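PDB 1W0N: endo-1,4-beta-xylanase D, which cleaves the beta-1,4-linked backbone of xylan and carries the domain described here, a calcium-dependent family 36 carbohydrate-binding module that probably anchors the enzyme to xylan. Local coordinates for residues G24-K29 with L39-D44; D44-S49 with I109-T114; R62-N67 with K90-Q95; G69-D74 with W120-D125. All coordinates share one frame; numbering follows the deposited sequence. Where two conformers were deposited one is given.

Contact 1: residues G24-K29 with L39-D44; sequences GTYAGK and LYANAD. With MG (magnesium ion), chain C.
G24 passes D44 with their CA atoms 3.9 Å apart, where the loop before strand 28-30 lies against a type I beta turn, A41 to D44. D44 CG stands anti to its carbonyl carbon (chi1 -73°), which carries OD1 to the backbone of 24-29: Y26 N bonds to the syn lone pair of OD1 at 2.9 Å (160° at the hydrogen), and A27 N adds a weak bond to OD1. A water links OD1 also to T25 N. OD2 turns back into its own loop, accepting Y40 N at 2.8 Å through the anti lone pair and A41 N from above the carboxylate plane. Replacing D44 by alanine removes both oxygens and would probably leave the Y26, Y40 and A41 amides without their acceptors and the two loops less firmly joined. Beside the carboxylate, Y26 lays its CB 3.5 Å from Y40 CD2 and its CD2 3.6 Å from A41 CB; its ring stands 83° to the carboxylate plane. Y40 O, in the loop so braced, binds the magnesium ion at 2.1 Å, alongside D121 and four waters. Such a water-rich metal site in beta-sandwich loops is consistent with a place where sugar hydroxyls could replace waters.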
loop_
_atom_site.group_PDB
_atom_site.type_symbol
_atom_site.label_atom_id
_atom_site.label_comp_id
_atom_site.label_asym_id
_atom_site.label_seq_id
_atom_site.Cartn_x
_atom_site.Cartn_y
_atom_site.Cartn_z
ATOM N N GLY A 24 -7.384 -7.051 -9.681
ATOM C CA GLY A 24 -8.180 -7.929 -8.838
ATOM C C GLY A 24 -9.663 -7.834 -9.134
ATOM O O GLY A 24 -10.147 -6.987 -9.893
ATOM N N THR A 25 -10.422 -8.702 -8.479
ATOM C CA THR A 25 -11.860 -8.789 -8.678
ATOM C C THR A 25 -12.608 -7.548 -8.260
ATOM O O THR A 25 -13.590 -7.168 -8.918
ATOM C CB THR A 25 -12.411 -10.009 -7.940
ATOM O OG1 THR A 25 -11.838 -11.181 -8.505
ATOM C CG2 THR A 25 -13.932 -10.165 -8.114
ATOM N N TYR A 26 -12.193 -6.934 -7.157
ATOM C CA TYR A 26 -13.027 -5.920 -6.530
ATOM C C TYR A 26 -12.396 -4.534 -6.495
ATOM O O TYR A 26 -13.128 -3.541 -6.343
ATOM C CB TYR A 26 -13.350 -6.309 -5.078
ATOM C CG TYR A 26 -14.027 -7.623 -4.956
ATOM C CD1 TYR A 26 -15.404 -7.770 -5.172
ATOM C CD2 TYR A 26 -13.299 -8.766 -4.613
ATOM C CE1 TYR A 26 -16.020 -8.982 -5.048
ATOM C CE2 TYR A 26 -13.897 -9.986 -4.494
ATOM C CZ TYR A 26 -15.251 -10.105 -4.689
ATOM O OH TYR A 26 -15.819 -11.319 -4.551
ATOM N N ALA A 27 -11.067 -4.435 -6.568
ATOM C CA ALA A 27 -10.393 -3.172 -6.290
ATOM C C ALA A 27 -10.841 -2.088 -7.260
ATOM O O ALA A 27 -11.063 -2.339 -8.454
ATOM C CB ALA A 27 -8.900 -3.343 -6.380
ATOM N N GLY A 28 -10.917 -0.868 -6.757
ATOM C CA GLY A 28 -11.290 0.263 -7.581
ATOM C C GLY A 28 -10.991 1.572 -6.912
ATOM O O GLY A 28 -10.807 1.652 -5.687
ATOM N N LYS A 29 -10.958 2.625 -7.721
ATOM C CA LYS A 29 -10.766 3.974 -7.237
ATOM C C LYS A 29 -11.892 4.376 -6.295
ATOM O O LYS A 29 -13.056 4.049 -6.519
ATOM C CB LYS A 29 -10.716 4.964 -8.399
ATOM C CG LYS A 29 -9.528 4.862 -9.298
ATOM C CD LYS A 29 -9.550 5.947 -10.364
ATOM C CE LYS A 29 -8.455 5.826 -11.384
ATOM N NZ LYS A 29 -8.382 7.015 -12.264
ATOM N N LEU A 39 -9.020 -1.875 -1.429
ATOM C CA LEU A 39 -8.635 -3.280 -1.546
ATOM C C LEU A 39 -9.547 -4.086 -0.622
ATOM O O LEU A 39 -9.648 -3.770 0.579
ATOM C CB LEU A 39 -7.182 -3.464 -1.115
ATOM C CG LEU A 39 -6.152 -2.583 -1.823
ATOM C CD1 LEU A 39 -4.800 -2.739 -1.156
ATOM C CD2 LEU A 39 -6.067 -2.890 -3.306
ATOM N N TYR A 40 -10.209 -5.096 -1.170
ATOM C CA TYR A 40 -11.280 -5.793 -0.458
ATOM C C TYR A 40 -11.041 -7.274 -0.229
ATOM O O TYR A 40 -11.618 -7.873 0.699
ATOM C CB TYR A 40 -12.608 -5.694 -1.222
ATOM C CG TYR A 40 -13.043 -4.291 -1.594
ATOM C CD1 TYR A 40 -13.878 -3.548 -0.767
ATOM C CD2 TYR A 40 -12.672 -3.728 -2.808
ATOM C CE1 TYR A 40 -14.335 -2.294 -1.153
ATOM C CE2 TYR A 40 -13.129 -2.478 -3.207
ATOM C CZ TYR A 40 -13.965 -1.770 -2.374
ATOM O OH TYR A 40 -14.446 -0.535 -2.767
ATOM N N ALA A 41 -10.275 -7.921 -1.108
ATOM C CA ALA A 41 -10.130 -9.364 -1.072
ATOM C C ALA A 41 -8.759 -9.747 -1.546
ATOM O O ALA A 41 -8.006 -8.923 -2.081
ATOM C CB ALA A 41 -11.182 -10.006 -1.940
ATOM N N ASN A 42 -8.328 -10.962 -1.309
ATOM C CA ASN A 42 -6.961 -11.317 -1.552
ATOM C C ASN A 42 -6.164 -10.968 -2.873
ATOM O O ASN A 42 -5.006 -10.591 -2.732
ATOM C CB ASN A 42 -6.838 -12.814 -1.210
ATOM C CG ASN A 42 -6.573 -13.032 0.259
ATOM O OD1 ASN A 42 -6.504 -14.198 0.707
ATOM N ND2 ASN A 42 -6.365 -11.982 1.021
ATOM N N ALA A 43 -6.560 -11.134 -4.126
ATOM C CA ALA A 43 -6.201 -10.858 -5.499
ATOM C C ALA A 43 -6.336 -9.398 -5.855
ATOM O O ALA A 43 -5.878 -8.993 -6.909
ATOM C CB ALA A 43 -6.971 -11.696 -6.477
ATOM N N ASP A 44 -6.912 -8.535 -4.960
ATOM C CA ASP A 44 -6.895 -7.111 -5.194
ATOM C C ASP A 44 -5.495 -6.550 -5.005
ATOM O O ASP A 44 -4.764 -6.983 -4.111
ATOM C CB ASP A 44 -7.856 -6.391 -4.230
ATOM C CG ASP A 44 -9.326 -6.607 -4.567
ATOM O OD1 ASP A 44 -9.644 -7.011 -5.724
ATOM O OD2 ASP A 44 -10.167 -6.339 -3.670
HETATM MG MG MG C . -12.621 -7.713 2.500
HETATM O O HOH W 1 -9.842 -9.816 -6.066
HETATM O O HOH W 2 -14.438 -7.120 1.679
HETATM O O HOH W 3 -13.110 -9.697 2.287
HETATM O O HOH W 4 -13.535 -7.744 4.398
HETATM O O HOH W 5 -10.879 -8.104 3.526
#

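Contact 2: residues D44-S49 with I109-T114; sequences DYVSYS and IKLALT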
loop_
_atom_site.group_PDB
_atom_site.type_symbol
_atom_site.label_atom_id
_atom_site.label_comp_id
_atom_site.label_asym_id
_atom_site.label_seq_id
_atom_site.Cartn_x
_atom_site.Cartn_y
_atom_site.Cartn_z
ATOM N N ASP A 44 -6.912 -8.535 -4.960
ATOM C CA ASP A 44 -6.895 -7.111 -5.194
ATOM C C ASP A 44 -5.495 -6.550 -5.005
ATOM O O ASP A 44 -4.764 -6.983 -4.111
ATOM C CB ASP A 44 -7.856 -6.391 -4.230
ATOM C CG ASP A 44 -9.326 -6.607 -4.567
ATOM O OD1 ASP A 44 -9.644 -7.011 -5.724
ATOM O OD2 ASP A 44 -10.167 -6.339 -3.670
ATOM N N TYR A 45 -5.108 -5.578 -5.806
ATOM C CA TYR A 45 -3.810 -4.923 -5.612
ATOM C C TYR A 45 -3.788 -3.584 -6.311
ATOM O O TYR A 45 -4.581 -3.313 -7.211
ATOM C CB TYR A 45 -2.649 -5.809 -6.153
ATOM C CG TYR A 45 -2.666 -5.998 -7.660
ATOM C CD1 TYR A 45 -3.354 -7.038 -8.255
ATOM C CD2 TYR A 45 -1.997 -5.102 -8.473
ATOM C CE1 TYR A 45 -3.364 -7.197 -9.643
ATOM C CE2 TYR A 45 -2.011 -5.237 -9.851
ATOM C CZ TYR A 45 -2.674 -6.295 -10.460
ATOM O OH TYR A 45 -2.683 -6.444 -11.797
ATOM N N VAL A 46 -2.805 -2.754 -5.895
ATOM C CA VAL A 46 -2.323 -1.654 -6.717
ATOM C C VAL A 46 -0.833 -1.841 -6.930
ATOM O O VAL A 46 -0.129 -2.345 -6.039
ATOM C CB VAL A 46 -2.584 -0.245 -6.116
ATOM C CG1 VAL A 46 -4.073 0.053 -6.131
ATOM C CG2 VAL A 46 -2.023 -0.103 -4.711
ATOM N N SER A 47 -0.333 -1.446 -8.098
ATOM C CA SER A 47 1.083 -1.598 -8.374
ATOM C C SER A 47 1.582 -0.575 -9.366
ATOM O O SER A 47 0.825 -0.032 -10.171
ATOM C CB SER A 47 1.404 -2.988 -8.883
ATOM O OG SER A 47 0.834 -3.211 -10.146
ATOM N N TYR A 48 2.891 -0.330 -9.329
ATOM C CA TYR A 48 3.549 0.480 -10.337
ATOM C C TYR A 48 5.038 0.150 -10.279
ATOM O O TYR A 48 5.514 -0.503 -9.358
ATOM C CB TYR A 48 3.287 1.988 -10.127
ATOM C CG TYR A 48 4.108 2.606 -9.051
ATOM C CD1 TYR A 48 3.821 2.418 -7.702
ATOM C CD2 TYR A 48 5.248 3.335 -9.387
ATOM C CE1 TYR A 48 4.654 2.953 -6.724
ATOM C CE2 TYR A 48 6.073 3.871 -8.422
ATOM C CZ TYR A 48 5.785 3.673 -7.082
ATOM O OH TYR A 48 6.576 4.184 -6.097
ATOM N N SER A 49 5.789 0.607 -11.292
ATOM C CA SER A 49 7.216 0.375 -11.344
ATOM C C SER A 49 7.974 1.599 -10.869
ATOM O O SER A 49 7.750 2.703 -11.361
ATOM C CB SER A 49 7.643 0.049 -12.778
ATOM O OG SER A 49 7.093 -1.157 -13.182
ATOM N N ILE A 109 6.441 -2.115 -7.294
ATOM C CA ILE A 109 5.895 -1.800 -5.983
ATOM C C ILE A 109 4.447 -2.247 -5.990
ATOM O O ILE A 109 3.691 -1.867 -6.901
ATOM C CB ILE A 109 5.964 -0.283 -5.715
ATOM C CG1 ILE A 109 7.355 0.288 -5.981
ATOM C CG2 ILE A 109 5.479 0.036 -4.300
ATOM C CD1 ILE A 109 8.486 -0.380 -5.251
ATOM N N LYS A 110 4.045 -3.059 -5.028
ATOM C CA LYS A 110 2.675 -3.554 -4.969
ATOM C C LYS A 110 2.164 -3.440 -3.540
ATOM O O LYS A 110 2.890 -3.741 -2.580
ATOM C CB LYS A 110 2.616 -4.983 -5.469
ATOM C CG LYS A 110 1.246 -5.629 -5.438
ATOM C CD LYS A 110 1.201 -6.962 -6.091
ATOM C CE LYS A 110 1.872 -8.015 -5.354
ATOM N NZ LYS A 110 1.566 -9.285 -6.031
ATOM N N LEU A 111 0.912 -3.003 -3.406
ATOM C CA LEU A 111 0.193 -3.048 -2.139
ATOM C C LEU A 111 -0.988 -3.998 -2.316
ATOM O O LEU A 111 -1.735 -3.926 -3.312
ATOM C CB LEU A 111 -0.299 -1.650 -1.752
ATOM C CG LEU A 111 0.803 -0.634 -1.439
ATOM C CD1 LEU A 111 0.250 0.794 -1.455
ATOM C CD2 LEU A 111 1.465 -0.899 -0.094
ATOM N N ALA A 112 -1.191 -4.892 -1.355
ATOM C CA ALA A 112 -2.295 -5.882 -1.383
ATOM C C ALA A 112 -2.666 -6.210 0.026
ATOM O O ALA A 112 -1.848 -6.110 0.929
ATOM C CB ALA A 112 -1.878 -7.142 -2.109
ATOM N N LEU A 113 -3.894 -6.638 0.316
ATOM C CA LEU A 113 -4.248 -7.073 1.664
ATOM C C LEU A 113 -3.361 -8.215 2.122
ATOM O O LEU A 113 -3.060 -9.132 1.351
ATOM C CB LEU A 113 -5.705 -7.498 1.743
ATOM C CG LEU A 113 -6.757 -6.411 1.569
ATOM C CD1 LEU A 113 -8.138 -6.990 1.615
ATOM C CD2 LEU A 113 -6.640 -5.328 2.564
ATOM N N THR A 114 -2.986 -8.202 3.397
ATOM C CA THR A 114 -2.203 -9.264 3.986
ATOM C C THR A 114 -2.976 -10.626 4.002
ATOM O O THR A 114 -2.394 -11.669 3.830
ATOM C CB THR A 114 -1.725 -8.757 5.401
ATOM O OG1 THR A 114 -1.025 -7.540 5.326
ATOM C CG2 THR A 114 -0.876 -9.715 6.136
HETATM O O HOH W 6 -5.756 -7.056 -1.631
HETATM O O HOH W 7 -5.391 -8.085 -1.793
#
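Y48 lies alongside I109, both side chains pointing the same way, and the CE1 corner of its ring settles on the fork of the isoleucine: CE1 is 3.6 Å from I109 CB, with CG1 and CG2 close by. A chi1 of 78° puts the Y48 ring between its backbone N and carbonyl carbon, which holds it against that fork, while its hydroxyl bonds to Q50. A serine in place of Y48 would probably open a gap beside I109 and leave the isoleucine branch poorly covered. On the same face V46 turns CG2 onto L111, 3.8 Å from CB. On the other face small S47 sits across from K110, whose CG stands anti to the backbone N (chi1 179°), so that CG and CD pass beside Y45 CB, each at 4.0 Å; A112 CB lies 3.5 Å from D44 O. The strands run antiparallel at 174°, with V46-L111 and Y48-I109 as hydrogen-bonded pairs; I109 N to Y48 O is 2.8 Å and almost straight. In their sheet, strand 21-23 flanks 45-52 and strand 70-77 flanks 107-113, while V46 and L111 face V37 and V124 of the opposing sheet and both Y48 and I109 touch F129.

Contact 3: residues R62-N67 with K90-Q95; sequences RGASSN and KTPTVQ
R62 has its CG opposite the backbone N (chi1 -178°) and stays extended to NE, so the arm reaches across to the neighbouring segment and sets its guanidinium against P92. P92 CB lies 3.4 Å above the guanidinium plane, offset toward its rim, with NH2 the nearest nitrogen at 3.6 Å. The proline thus backs one face of a group whose NH1 makes a salt bridge to D125, a ligand of the calcium ion. K90, by contrast, is folded at chi3 (81°) and chi4 (64°), which curls NZ back to S66 O in a weak bond of 3.1 Å, and a water joins NZ to S65 O. Between these two ends G63 and T93 exchange two bonds, N to O in each direction at 3.0 Å, and beyond them A64 CB packs on K90 O at 3.7 Å and on P92. The chain then leaves the strand through an ST turn, in which S65 OG accepts N67 N at 3.1 Å; this hydroxyl also bonds to G69 O, and N67 packs on W120. Such antiparallel pairing, strand 56-65 holding 93-101 on one flank and 122-130 on the other, belongs to one sheet of the module's beta-sandwich.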
loop_
_atom_site.group_PDB
_atom_site.type_symbol
_atom_site.label_atom_id
_atom_site.label_comp_id
_atom_site.label_asym_id
_atom_site.label_seq_id
_atom_site.Cartn_x
_atom_site.Cartn_y
_atom_site.Cartn_z
ATOM N N ARG A 62 -0.414 6.444 3.570
ATOM C CA ARG A 62 -1.602 6.954 4.230
ATOM C C ARG A 62 -2.775 6.058 3.834
ATOM O O ARG A 62 -2.988 5.804 2.647
ATOM C CB ARG A 62 -1.876 8.408 3.849
ATOM C CG ARG A 62 -3.082 8.978 4.569
ATOM C CD ARG A 62 -3.184 10.481 4.425
ATOM N NE ARG A 62 -4.228 11.053 5.264
ATOM C CZ ARG A 62 -5.369 11.610 4.851
ATOM N NH1 ARG A 62 -5.734 11.600 3.574
ATOM N NH2 ARG A 62 -6.175 12.192 5.752
ATOM N N GLY A 63 -3.489 5.560 4.840
ATOM C CA GLY A 63 -4.561 4.620 4.602
ATOM C C GLY A 63 -5.574 4.639 5.730
ATOM O O GLY A 63 -5.428 5.363 6.712
ATOM N N ALA A 64 -6.607 3.808 5.566
ATOM C CA ALA A 64 -7.655 3.680 6.571
ATOM C C ALA A 64 -8.296 2.319 6.431
ATOM O O ALA A 64 -8.152 1.646 5.407
ATOM C CB ALA A 64 -8.710 4.785 6.408
ATOM N N SER A 65 -9.028 1.912 7.472
ATOM C CA SER A 65 -9.841 0.716 7.429
ATOM C C SER A 65 -11.284 1.059 7.055
ATOM O O SER A 65 -11.776 2.153 7.356
ATOM C CB SER A 65 -9.825 0.077 8.819
ATOM O OG SER A 65 -10.621 -1.098 8.822
ATOM N N SER A 66 -11.965 0.081 6.465
ATOM C CA SER A 66 -13.394 0.181 6.238
ATOM C C SER A 66 -14.214 0.145 7.522
ATOM O O SER A 66 -15.389 0.504 7.503
ATOM C CB SER A 66 -13.850 -0.942 5.307
ATOM O OG SER A 66 -13.567 -2.221 5.854
ATOM N N ASN A 67 -13.596 -0.301 8.623
ATOM C CA ASN A 67 -14.328 -0.522 9.859
ATOM C C ASN A 67 -13.511 -0.003 11.037
ATOM O O ASN A 67 -12.377 0.455 10.895
ATOM C CB ASN A 67 -14.643 -2.018 9.993
ATOM C CG ASN A 67 -15.766 -2.461 9.078
ATOM O OD1 ASN A 67 -16.854 -2.865 9.587
ATOM N ND2 ASN A 67 -15.573 -2.475 7.807
ATOM N N LYS A 90 -11.454 3.918 11.188
ATOM C CA LYS A 90 -11.968 4.590 9.988
ATOM C C LYS A 90 -11.200 5.871 9.651
ATOM O O LYS A 90 -11.274 6.344 8.519
ATOM C CB LYS A 90 -13.444 4.888 10.191
ATOM C CG LYS A 90 -14.291 3.627 10.372
ATOM C CD LYS A 90 -15.745 3.946 10.717
ATOM C CE LYS A 90 -16.486 4.275 9.549
ATOM N NZ LYS A 90 -16.555 3.112 8.639
ATOM N N THR A 91 -10.486 6.444 10.610
ATOM C CA THR A 91 -9.791 7.699 10.367
ATOM C C THR A 91 -8.447 7.425 9.715
ATOM O O THR A 91 -7.654 6.623 10.251
ATOM C CB THR A 91 -9.638 8.464 11.670
ATOM O OG1 THR A 91 -10.962 8.754 12.133
ATOM C CG2 THR A 91 -8.913 9.783 11.465
ATOM N N PRO A 92 -8.141 8.071 8.595
ATOM C CA PRO A 92 -6.840 7.848 7.958
ATOM C C PRO A 92 -5.664 8.179 8.868
ATOM O O PRO A 92 -5.687 9.169 9.602
ATOM C CB PRO A 92 -6.859 8.785 6.745
ATOM C CG PRO A 92 -8.341 8.954 6.437
ATOM C CD PRO A 92 -8.993 8.982 7.798
ATOM N N THR A 93 -4.614 7.369 8.751
ATOM C CA THR A 93 -3.335 7.669 9.359
ATOM C C THR A 93 -2.219 7.355 8.371
ATOM O O THR A 93 -2.401 6.617 7.414
ATOM C CB THR A 93 -3.056 6.879 10.652
ATOM O OG1 THR A 93 -2.873 5.488 10.348
ATOM C CG2 THR A 93 -4.177 6.993 11.695
ATOM N N VAL A 94 -1.038 7.928 8.672
ATOM C CA VAL A 94 0.172 7.592 7.962
ATOM C C VAL A 94 0.902 6.509 8.773
ATOM O O VAL A 94 1.242 6.715 9.945
ATOM C CB VAL A 94 1.071 8.827 7.756
ATOM C CG1 VAL A 94 2.404 8.439 7.134
ATOM C CG2 VAL A 94 0.366 9.880 6.899
ATOM N N GLN A 95 1.122 5.369 8.136
ATOM C CA GLN A 95 1.850 4.252 8.722
ATOM C C GLN A 95 3.181 4.117 7.993
ATOM O O GLN A 95 3.305 4.489 6.830
ATOM C CB GLN A 95 1.012 2.980 8.622
ATOM C CG GLN A 95 -0.278 3.063 9.427
ATOM C CD GLN A 95 -0.048 3.084 10.925
ATOM O OE1 GLN A 95 0.864 2.394 11.437
ATOM N NE2 GLN A 95 -0.868 3.813 11.639
HETATM O O HOH W 8 -14.114 3.645 6.982
#

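Contact 4: residues G69-D74 with W120-D125; sequences GTAKVD and WDAYVD. With CA (calcium ion), chain B; MG (magnesium ion), chain C.
T70 O accepts W120 N at 3.0 Å, with the donor tilted 19° from the carbonyl plane, and the indole comes up beside the same oxygen, CD1 of W120 lying 3.5 Å from T70 O. A chi1 of -67° for W120, CG anti to the carbonyl carbon, swings the ring back along G69 and T70, so that T70 N meets its edge in plane. Glycine suits position 69, where a CB would press on NE1. Next along the strands, A71 and V73 pack on A122. A71 CB rests on D121 O at 3.3 Å and on A122 CB at 4.1 Å, and V73 CG2 pushes to 3.3 Å from A122 CB, tight for two carbons. Here strand 70-77 of one sheet faces strand 122-130 of the other across a beta-sandwich, with L111 and L113 beside V73 and A122. The CB of D121 points away from strand 70-77, and OD1 binds the magnesium ion at 2.0 Å; OD2 accepts a bond from one of the metal's waters. Farther along, D125 holds the calcium ion twice, by its backbone O at 2.5 Å and by OD1 at 2.3 Å, in a site shared with E16, E18, D35 and a water.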
loop_
_atom_site.group_PDB
_atom_site.type_symbol
_atom_site.label_atom_id
_atom_site.label_comp_id
_atom_site.label_asym_id
_atom_site.label_seq_id
_atom_site.Cartn_x
_atom_site.Cartn_y
_atom_site.Cartn_z
ATOM N N GLY A 69 -12.186 -1.790 13.220
ATOM C CA GLY A 69 -11.078 -2.685 13.413
ATOM C C GLY A 69 -10.003 -2.592 12.337
ATOM O O GLY A 69 -9.885 -1.595 11.613
ATOM N N THR A 70 -9.200 -3.645 12.255
ATOM C CA THR A 70 -7.935 -3.608 11.542
ATOM C C THR A 70 -8.049 -4.079 10.102
ATOM O O THR A 70 -8.669 -5.098 9.810
ATOM C CB THR A 70 -6.955 -4.536 12.276
ATOM O OG1 THR A 70 -6.825 -4.105 13.632
ATOM C CG2 THR A 70 -5.577 -4.536 11.633
ATOM N N ALA A 71 -7.387 -3.313 9.223
ATOM C CA ALA A 71 -7.083 -3.727 7.860
ATOM C C ALA A 71 -5.553 -3.735 7.739
ATOM O O ALA A 71 -4.890 -2.843 8.241
ATOM C CB ALA A 71 -7.683 -2.748 6.862
ATOM N N LYS A 72 -5.009 -4.772 7.129
ATOM C CA LYS A 72 -3.562 -4.885 6.973
ATOM C C LYS A 72 -3.216 -4.973 5.498
ATOM O O LYS A 72 -3.853 -5.698 4.750
ATOM C CB LYS A 72 -2.991 -6.081 7.727
ATOM C CG LYS A 72 -2.787 -5.761 9.244
ATOM C CD LYS A 72 -2.139 -6.878 9.937
ATOM C CE LYS A 72 -1.679 -6.503 11.257
ATOM N NZ LYS A 72 -0.212 -6.500 11.239
ATOM N N VAL A 73 -2.173 -4.225 5.115
ATOM C CA VAL A 73 -1.744 -4.112 3.733
ATOM C C VAL A 73 -0.269 -4.500 3.613
ATOM O O VAL A 73 0.583 -3.835 4.208
ATOM C CB VAL A 73 -1.951 -2.667 3.225
ATOM C CG1 VAL A 73 -1.477 -2.512 1.794
ATOM C CG2 VAL A 73 -3.412 -2.250 3.349
ATOM N N ASP A 74 0.008 -5.548 2.845
ATOM C CA ASP A 74 1.385 -5.920 2.535
ATOM C C ASP A 74 1.994 -4.960 1.520
ATOM O O ASP A 74 1.334 -4.550 0.557
ATOM C CB ASP A 74 1.434 -7.309 1.911
ATOM C CG ASP A 74 1.283 -8.452 2.903
ATOM O OD1 ASP A 74 1.373 -8.227 4.103
ATOM O OD2 ASP A 74 1.091 -9.614 2.465
ATOM N N TRP A 120 -10.376 -6.387 7.747
ATOM C CA TRP A 120 -11.300 -5.524 7.058
ATOM C C TRP A 120 -10.652 -5.052 5.755
ATOM O O TRP A 120 -9.597 -5.505 5.341
ATOM C CB TRP A 120 -11.705 -4.390 7.994
ATOM C CG TRP A 120 -12.504 -4.878 9.158
ATOM C CD1 TRP A 120 -12.115 -4.928 10.448
ATOM C CD2 TRP A 120 -13.829 -5.415 9.102
ATOM N NE1 TRP A 120 -13.113 -5.445 11.218
ATOM C CE2 TRP A 120 -14.176 -5.767 10.411
ATOM C CE3 TRP A 120 -14.753 -5.632 8.071
ATOM C CZ2 TRP A 120 -15.437 -6.324 10.734
ATOM C CZ3 TRP A 120 -15.972 -6.186 8.388
ATOM C CH2 TRP A 120 -16.302 -6.523 9.710
ATOM N N ASP A 121 -11.339 -4.153 5.079
ATOM C CA ASP A 121 -10.875 -3.662 3.798
ATOM C C ASP A 121 -10.017 -2.435 4.004
ATOM O O ASP A 121 -10.186 -1.695 4.976
ATOM C CB ASP A 121 -12.077 -3.399 2.913
ATOM C CG ASP A 121 -12.884 -4.662 2.713
ATOM O OD1 ASP A 121 -12.227 -5.731 2.629
ATOM O OD2 ASP A 121 -14.136 -4.608 2.638
ATOM N N ALA A 122 -9.050 -2.258 3.098
ATOM C CA ALA A 122 -8.108 -1.156 3.211
ATOM C C ALA A 122 -8.374 -0.102 2.156
ATOM O O ALA A 122 -8.541 -0.407 0.970
ATOM C CB ALA A 122 -6.680 -1.635 3.067
ATOM N N TYR A 123 -8.358 1.138 2.594
ATOM C CA TYR A 123 -8.357 2.287 1.718
ATOM C C TYR A 123 -6.933 2.820 1.691
ATOM O O TYR A 123 -6.337 3.043 2.760
ATOM C CB TYR A 123 -9.316 3.332 2.265
ATOM C CG TYR A 123 -10.731 2.841 2.497
ATOM C CD1 TYR A 123 -11.403 2.080 1.554
ATOM C CD2 TYR A 123 -11.418 3.198 3.648
ATOM C CE1 TYR A 123 -12.719 1.669 1.756
ATOM C CE2 TYR A 123 -12.736 2.821 3.851
ATOM C CZ TYR A 123 -13.383 2.056 2.899
ATOM O OH TYR A 123 -14.691 1.681 3.081
ATOM N N VAL A 124 -6.431 3.079 0.479
ATOM C CA VAL A 124 -5.033 3.479 0.303
ATOM C C VAL A 124 -5.036 4.817 -0.402
ATOM O O VAL A 124 -5.668 4.958 -1.470
ATOM C CB VAL A 124 -4.308 2.408 -0.563
ATOM C CG1 VAL A 124 -2.867 2.760 -0.711
ATOM C CG2 VAL A 124 -4.392 1.025 0.095
ATOM N N ASP A 125 -4.344 5.788 0.179
ATOM C CA ASP A 125 -4.321 7.147 -0.380
ATOM C C ASP A 125 -3.094 7.350 -1.282
ATOM O O ASP A 125 -3.224 7.731 -2.452
ATOM C CB ASP A 125 -4.351 8.137 0.788
ATOM C CG ASP A 125 -4.438 9.593 0.382
ATOM O OD1 ASP A 125 -4.447 9.876 -0.831
ATOM O OD2 ASP A 125 -4.481 10.462 1.285
HETATM CA CA CA B . -4.604 9.753 -3.106
HETATM MG MG MG C . -12.621 -7.713 2.500
HETATM O O HOH W 2 -14.438 -7.120 1.679
HETATM O O HOH W 9 -5.216 12.066 -2.763
HETATM O O HOH W 3 -13.110 -9.697 2.287
HETATM O O HOH W 4 -13.535 -7.744 4.398
HETATM O O HOH W 5 -10.879 -8.104 3.526
#

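Contacts 1 and 4, with centres about 11 Å apart, share the magnesium ion: Y40 O of one and D121 OD1 of the other are its two protein ligands. The calcium ion lies 20.0 Å from the magnesium ion, at the far end of segment 120-125, where contact 3 (centre about 7 Å from that of contact 4) supplies R62, which bridges to D125 from the calcium's second shell. D44 belongs to contacts 1 and 2, so the turn bracing Y40 leads into strand 45-52. Contact 2 adjoins contact 4 in one sheet, A112 O lying 2.7 Å from D74 N in a probable hydrogen bond. Contacts 1 and 3, centres about 17 Å apart, do not touch.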